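Local coordinates for protein beta-agarase (Persicobacter, PDB 6AII) that probably hydrolyses the beta-1,4 linkages of agarose to release neoagarobiose, as a beta-agarase of glycoside hydrolase family 16, at residues Val124-Asp128 with Asp211-Glu215; Lys171-Leu175 with Thr202-Glu206; Tyr216-Gly220 with Tyr232-Lys236. One frame throughout, in Å; residues are numbered along the deposited sequence.

Contact 1: residues Val124-Asp128 with Asp211-Glu215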
# COMPACT_ATOMS: atom_id res chain seq x y z
N VAL A 124 -7.64 -1.64 -6.95
CA VAL A 124 -8.25 -1.08 -5.77
C VAL A 124 -9.13 0.10 -6.18
O VAL A 124 -8.80 0.80 -7.13
CB VAL A 124 -7.19 -0.63 -4.76
CG1 VAL A 124 -6.39 -1.83 -4.24
CG2 VAL A 124 -6.30 0.44 -5.29
N LYS A 125 -10.15 0.36 -5.36
CA LYS A 125 -10.85 1.61 -5.45
C LYS A 125 -10.60 2.37 -4.14
O LYS A 125 -11.16 1.99 -3.10
CB LYS A 125 -12.35 1.40 -5.66
CG LYS A 125 -13.08 2.50 -6.39
CD LYS A 125 -13.22 3.72 -5.63
CE LYS A 125 -14.06 3.60 -4.39
NZ LYS A 125 -14.08 4.95 -3.73
N ILE A 126 -9.69 3.29 -4.23
CA ILE A 126 -9.31 4.13 -3.07
C ILE A 126 -10.56 4.85 -2.53
O ILE A 126 -11.38 5.33 -3.30
CB ILE A 126 -8.18 5.04 -3.50
CG1 ILE A 126 -6.89 4.19 -3.57
CG2 ILE A 126 -8.01 6.22 -2.50
CD1 ILE A 126 -5.75 4.76 -4.29
N ALA A 127 -10.72 4.86 -1.21
CA ALA A 127 -11.85 5.51 -0.57
C ALA A 127 -11.89 7.00 -0.91
O ALA A 127 -10.87 7.67 -0.88
CB ALA A 127 -11.78 5.34 0.90
N ASP A 128 -13.13 7.47 -1.20
CA ASP A 128 -13.31 8.89 -1.41
C ASP A 128 -13.57 9.54 -0.05
O ASP A 128 -14.65 9.96 0.23
CB ASP A 128 -14.43 9.14 -2.40
CG ASP A 128 -14.50 10.58 -2.85
OD1 ASP A 128 -13.61 11.37 -2.44
OD2 ASP A 128 -15.45 10.84 -3.64
N ASP A 211 -7.11 13.36 -7.56
CA ASP A 211 -7.17 12.30 -6.59
C ASP A 211 -7.33 10.97 -7.35
O ASP A 211 -7.55 10.99 -8.57
CB ASP A 211 -8.37 12.45 -5.65
CG ASP A 211 -9.71 12.38 -6.39
OD1 ASP A 211 -10.20 11.29 -6.69
OD2 ASP A 211 -10.16 13.48 -6.83
N TRP A 212 -7.28 9.87 -6.61
CA TRP A 212 -7.33 8.51 -7.16
C TRP A 212 -8.59 7.79 -6.68
O TRP A 212 -8.61 6.53 -6.68
CB TRP A 212 -6.03 7.78 -6.79
CG TRP A 212 -4.81 8.39 -7.37
CD1 TRP A 212 -4.17 9.48 -6.90
CD2 TRP A 212 -4.19 8.06 -8.63
NE1 TRP A 212 -3.14 9.82 -7.71
CE2 TRP A 212 -3.13 8.97 -8.79
CE3 TRP A 212 -4.38 7.04 -9.58
CZ2 TRP A 212 -2.33 8.99 -9.89
CZ3 TRP A 212 -3.55 7.04 -10.67
CH2 TRP A 212 -2.52 7.98 -10.83
N ALA A 213 -9.57 8.54 -6.19
CA ALA A 213 -10.65 7.94 -5.47
C ALA A 213 -11.93 7.75 -6.27
O ALA A 213 -12.91 7.39 -5.65
CB ALA A 213 -10.97 8.78 -4.23
N GLY A 214 -11.99 8.08 -7.54
CA GLY A 214 -13.31 7.98 -8.22
C GLY A 214 -13.51 6.78 -9.11
O GLY A 214 -14.53 6.71 -9.80
N GLU A 215 -12.53 5.88 -9.18
CA GLU A 215 -12.54 4.76 -10.09
C GLU A 215 -11.55 3.73 -9.57
O GLU A 215 -10.73 4.06 -8.68
CB GLU A 215 -12.11 5.21 -11.47
CG GLU A 215 -10.71 5.77 -11.56
CD GLU A 215 -10.39 6.26 -12.96
OE1 GLU A 215 -10.07 5.43 -13.80
OE2 GLU A 215 -10.44 7.47 -13.18
O HOH W 1 -15.70 6.67 -5.48
O HOH W 2 -8.47 3.99 -7.08

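Contact 2: residues Lys171-Leu175 with Thr202-Glu206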
# COMPACT_ATOMS: atom_id res chain seq x y z
N LYS A 171 -3.54 13.87 -4.26
CA LYS A 171 -3.16 13.71 -5.64
C LYS A 171 -2.02 12.70 -5.83
O LYS A 171 -1.74 12.29 -6.96
CB LYS A 171 -2.81 15.04 -6.27
CG LYS A 171 -1.48 15.62 -5.85
CD LYS A 171 -1.34 17.06 -6.39
CE LYS A 171 -0.04 17.70 -6.00
NZ LYS A 171 0.01 19.05 -6.67
N HIS A 172 -1.36 12.33 -4.75
CA HIS A 172 -0.15 11.54 -4.82
C HIS A 172 -0.41 10.05 -4.57
O HIS A 172 -1.44 9.59 -4.03
CB HIS A 172 0.87 12.01 -3.82
CG HIS A 172 1.45 13.32 -4.04
ND1 HIS A 172 0.88 14.45 -3.50
CD2 HIS A 172 2.46 13.75 -4.78
CE1 HIS A 172 1.54 15.47 -3.90
NE2 HIS A 172 2.54 15.09 -4.66
N ILE A 173 0.51 9.28 -5.10
CA ILE A 173 0.74 7.87 -4.68
C ILE A 173 2.22 7.79 -4.29
O ILE A 173 3.09 7.99 -5.12
CB ILE A 173 0.35 6.84 -5.74
CG1 ILE A 173 -1.14 6.86 -6.07
CG2 ILE A 173 0.73 5.42 -5.28
CD1 ILE A 173 -1.52 6.09 -7.32
N HIS A 174 2.48 7.41 -3.05
CA HIS A 174 3.84 7.19 -2.59
C HIS A 174 4.38 5.85 -3.08
O HIS A 174 3.74 4.87 -2.84
CB HIS A 174 3.87 7.28 -1.07
CG HIS A 174 5.25 7.34 -0.49
ND1 HIS A 174 5.61 6.60 0.65
CD2 HIS A 174 6.34 8.05 -0.86
CE1 HIS A 174 6.87 6.91 0.95
NE2 HIS A 174 7.32 7.81 0.10
N LEU A 175 5.52 5.84 -3.81
CA LEU A 175 6.14 4.64 -4.36
C LEU A 175 7.51 4.56 -3.67
O LEU A 175 8.38 5.40 -3.95
CB LEU A 175 6.31 4.76 -5.89
CG LEU A 175 5.05 5.09 -6.65
CD1 LEU A 175 5.42 5.33 -8.13
CD2 LEU A 175 3.99 3.97 -6.49
N THR A 202 9.63 10.07 -5.53
CA THR A 202 8.95 9.02 -4.77
C THR A 202 7.46 9.38 -4.54
O THR A 202 6.66 8.47 -4.23
CB THR A 202 9.61 8.73 -3.41
OG1 THR A 202 9.57 9.94 -2.64
CG2 THR A 202 11.02 8.18 -3.57
N TRP A 203 7.04 10.63 -4.59
CA TRP A 203 5.64 10.93 -4.41
C TRP A 203 5.06 11.21 -5.81
O TRP A 203 5.20 12.29 -6.41
CB TRP A 203 5.46 12.14 -3.51
CG TRP A 203 5.72 11.84 -2.05
CD1 TRP A 203 6.90 11.89 -1.36
CD2 TRP A 203 4.76 11.34 -1.13
NE1 TRP A 203 6.72 11.50 -0.07
CE2 TRP A 203 5.41 11.15 0.11
CE3 TRP A 203 3.40 10.99 -1.25
CZ2 TRP A 203 4.74 10.65 1.20
CZ3 TRP A 203 2.75 10.48 -0.15
CH2 TRP A 203 3.41 10.35 1.07
N TYR A 204 4.58 10.13 -6.39
CA TYR A 204 4.05 10.16 -7.79
C TYR A 204 2.77 10.97 -7.86
O TYR A 204 1.84 10.82 -7.05
CB TYR A 204 3.73 8.73 -8.24
CG TYR A 204 3.21 8.65 -9.65
CD1 TYR A 204 4.10 8.64 -10.68
CD2 TYR A 204 1.86 8.72 -9.91
CE1 TYR A 204 3.68 8.64 -12.00
CE2 TYR A 204 1.40 8.66 -11.22
CZ TYR A 204 2.33 8.63 -12.24
OH TYR A 204 1.92 8.69 -13.55
N TYR A 205 2.66 11.82 -8.90
CA TYR A 205 1.37 12.47 -9.22
C TYR A 205 1.41 12.86 -10.71
O TYR A 205 2.43 12.72 -11.34
CB TYR A 205 0.98 13.65 -8.31
CG TYR A 205 1.76 14.92 -8.55
CD1 TYR A 205 3.04 15.07 -8.06
CD2 TYR A 205 1.16 15.96 -9.24
CE1 TYR A 205 3.77 16.24 -8.29
CE2 TYR A 205 1.85 17.15 -9.42
CZ TYR A 205 3.12 17.29 -8.90
OH TYR A 205 3.88 18.43 -9.09
N GLU A 206 0.25 13.19 -11.23
CA GLU A 206 0.06 13.59 -12.64
C GLU A 206 -0.62 14.94 -12.66
O GLU A 206 -1.66 15.15 -12.00
CB GLU A 206 -0.79 12.56 -13.35
CG GLU A 206 -0.10 11.24 -13.47
CD GLU A 206 -1.00 10.17 -14.07
OE1 GLU A 206 -2.10 10.52 -14.51
OE2 GLU A 206 -0.60 9.00 -14.06
O HOH W 3 -2.17 13.06 -9.57
O HOH W 4 9.81 9.02 -0.07

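Contact 3: residues Tyr216-Gly220 with Tyr232-Lys236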
# COMPACT_ATOMS: atom_id res chain seq x y z
N TYR A 216 -11.53 2.54 -10.14
CA TYR A 216 -10.50 1.58 -9.79
C TYR A 216 -9.16 1.96 -10.41
O TYR A 216 -9.10 2.51 -11.53
CB TYR A 216 -10.90 0.17 -10.25
CG TYR A 216 -11.92 -0.45 -9.33
CD1 TYR A 216 -13.28 -0.28 -9.50
CD2 TYR A 216 -11.54 -1.19 -8.23
CE1 TYR A 216 -14.21 -0.87 -8.64
CE2 TYR A 216 -12.45 -1.75 -7.34
CZ TYR A 216 -13.80 -1.58 -7.54
OH TYR A 216 -14.66 -2.15 -6.61
N SER A 217 -8.09 1.70 -9.67
CA SER A 217 -6.72 1.83 -10.11
C SER A 217 -6.05 0.46 -9.96
O SER A 217 -6.33 -0.24 -8.98
CB SER A 217 -5.98 2.82 -9.25
OG SER A 217 -6.63 4.06 -9.23
N THR A 218 -5.10 0.15 -10.80
CA THR A 218 -4.19 -0.95 -10.56
C THR A 218 -2.81 -0.43 -10.16
O THR A 218 -2.32 0.56 -10.70
CB THR A 218 -4.05 -1.95 -11.72
OG1 THR A 218 -3.48 -1.32 -12.87
CG2 THR A 218 -5.38 -2.56 -12.04
N ILE A 219 -2.24 -0.95 -9.10
CA ILE A 219 -0.90 -0.58 -8.67
C ILE A 219 -0.13 -1.87 -8.39
O ILE A 219 -0.62 -2.76 -7.69
CB ILE A 219 -0.90 0.36 -7.43
CG1 ILE A 219 -1.96 1.43 -7.61
CG2 ILE A 219 0.46 0.96 -7.26
CD1 ILE A 219 -2.53 1.98 -6.37
N GLY A 220 1.05 -1.93 -8.97
CA GLY A 220 1.86 -3.13 -8.78
C GLY A 220 3.34 -2.87 -8.76
O GLY A 220 3.81 -1.79 -9.19
N TYR A 232 4.26 0.05 -11.44
CA TYR A 232 3.32 0.14 -12.51
C TYR A 232 2.00 0.66 -11.95
O TYR A 232 1.47 0.14 -10.97
CB TYR A 232 3.06 -1.25 -13.11
CG TYR A 232 4.30 -1.79 -13.76
CD1 TYR A 232 5.30 -2.41 -13.02
CD2 TYR A 232 4.49 -1.62 -15.10
CE1 TYR A 232 6.49 -2.84 -13.62
CE2 TYR A 232 5.67 -2.03 -15.72
CZ TYR A 232 6.66 -2.62 -14.98
OH TYR A 232 7.79 -3.03 -15.65
N ILE A 233 1.43 1.71 -12.60
CA ILE A 233 0.14 2.25 -12.24
C ILE A 233 -0.75 2.13 -13.48
O ILE A 233 -0.41 2.62 -14.58
CB ILE A 233 0.26 3.71 -11.74
CG1 ILE A 233 1.04 3.74 -10.42
CG2 ILE A 233 -1.12 4.32 -11.59
CD1 ILE A 233 1.36 5.11 -9.90
N ASN A 234 -1.93 1.49 -13.32
CA ASN A 234 -2.87 1.35 -14.38
C ASN A 234 -2.24 0.72 -15.62
O ASN A 234 -2.55 1.06 -16.75
CB ASN A 234 -3.61 2.64 -14.66
CG ASN A 234 -4.54 3.03 -13.55
OD1 ASN A 234 -4.98 2.19 -12.75
ND2 ASN A 234 -4.86 4.33 -13.49
N GLY A 235 -1.37 -0.24 -15.37
CA GLY A 235 -0.78 -1.03 -16.43
C GLY A 235 0.41 -0.38 -17.11
O GLY A 235 0.90 -0.92 -18.09
N LYS A 236 0.83 0.81 -16.68
CA LYS A 236 1.89 1.55 -17.29
C LYS A 236 3.05 1.68 -16.32
O LYS A 236 2.91 2.00 -15.15
CB LYS A 236 1.42 2.94 -17.76
CG LYS A 236 0.39 2.80 -18.88
CD LYS A 236 -0.19 4.10 -19.40
CE LYS A 236 -1.06 4.81 -18.37
NZ LYS A 236 -2.39 4.15 -18.19
O HOH W 5 -7.23 5.09 -11.70
O HOH W 6 -0.56 -1.52 -12.70

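Contact 1: residues Val124-Asp128 with Asp211-Glu215
Lys125 NZ, the ammonium that bridges the two segments, has three partners: Ile126 O, the weakly bonded Ala213 O and a water. Its firm bond, 2.8 Å from NZ to Ile126 O, curls the side chain back on its own strand end, with the donor above the carbonyl plane. The weak bond from NZ to Ala213 O, 3.3 Å, crosses the contact, and the water bonds to the same two atoms. Bends at chi2 (-71°) and chi3 (-64°) bring NZ back to Ile126 O, while Lys125 CG lies 3.6 Å from Glu215 O. A second water accepts from Ile126 N and lies 2.6 Å from Trp212 O and 2.8 Å from Glu215 O, so water, not a direct backbone bond, links the main chains here. Ile126 CD1 makes apolar contact with Trp212 CB at 3.9 Å. The Ala213 methyl reaches the Ala127 carbonyl oxygen and Asp128 CB. Ala213 is itself steadied by an Asx turn, its N bonding to the anti lone pair of Asp211 OD1. The loop 211-215 thus packs where strand 118-125 runs out, with Asn151 of strand 144-151 against both Ile126 and Trp212, just before the chain enters strand 217-225.

Contact 2: residues Lys171-Leu175 with Thr202-Glu206
Ile173 and Tyr204 form an antiparallel hydrogen-bonded pair, Ile173 N to Tyr204 O being 2.8 Å, and His174 and Trp203 follow as a non-hydrogen-bonded pair. His174 spreads over the indole because chi1 (-169°) swings its CG away from the backbone N: its ring makes an offset stack on the six-membered ring of Trp203, planes 21° apart, and His174 CB lies 3.7 Å from that ring's centroid. His172 meets Trp203 differently, presenting its ring face to the indole edge at nearly a right angle. Replacing Trp203 by an alanine would probably strip the His174 ring of its stacking surface and leave the His172 face without the indole edge. His174 and Trp203 share one face of the sheet, where strand 203-204 borders strand 173-181 in the beta-sandwich of family 16, and with His172 and Tyr205 they form an aromatic cluster. His174 ND1 is held by Glu150, the last residue of an ExDxxE sequence, the family's active-site signature, so the cluster is consistent with a position beside the substrate cleft. Beyond His172, whose ND1 bonds to Trp168 O, the extended Lys171 chain lies over a face of Tyr205, with CE 4.0 Å from the ring centroid and NZ in an off-centre cation-pi contact.

Contact 3: residues Tyr216-Gly220 with Tyr232-Lys236
Asn234 holds its CG anti to the carbonyl carbon (chi1 -68°), and this turns the side-chain amide back across the hairpin to the backbone of Thr218. Asn234 OD1 accepts Thr218 N at 2.8 Å in a nearly straight bond (159°), the N-H coming almost in line with the CG-OD1 bond. Since Asn234 N also donates to Thr218 O at 2.8 Å, the residue closes both halves of a pairing with Thr218, its side-chain oxygen standing in for the main-chain carbonyl that has already swung into the turn. The other end of the amide is anchored as well: ND2 donates to a water that also bonds Ser217 OG, at 2.7 Å, and Tyr216 O. A second water bonds Thr218 OG1 and accepts from Gly235 N. Regular pairing resumes two residues on, where Gly220 and Tyr232 exchange two backbone bonds, Gly220 N to Tyr232 O being 2.9 Å. Between the Thr218-Asn234 and Gly220-Tyr232 pairs, Ile219 and Ile233 share a face of the sheet, CG2 of Ile219 lying 4.2 Å from CG1 of Ile233. Trp212 touches both Ser217 and Ile233, and Ile219 leans on strand 144-151 of the second sheet. With Asn234 and Gly235 at its two central positions, both at positive phi, the reversal from Ile233 to Lys236 is a type I' turn, the classic Asn-Gly corner of a tight two-residue beta hairpin, here carrying strand 228-233 into strand 236-242.

Read from the N terminus, the chain leaves strand 118-125 at residues 124-128 and does not return to them until 211-215, so contact 1 closes the longest loop. Contact 2 lies wholly within that excursion, shutting the smaller loop between 171-175 and 202-206. Contact 3 comes afterwards, in series with both, and closes only the hairpin of strands 217-225 and 228-233. Contacts 1 and 3 share a sheet, joined by the bond from Ser217 N to Val124 O, whereas contact 2 belongs to the second sheet. Trp212 reaches from contact 1 to contact 2: its NE1 bonds to Lys171 O and its ring packs on Ile173. Ile233 of contact 3 also meets Ile173 and Tyr204, a further join between the sheets.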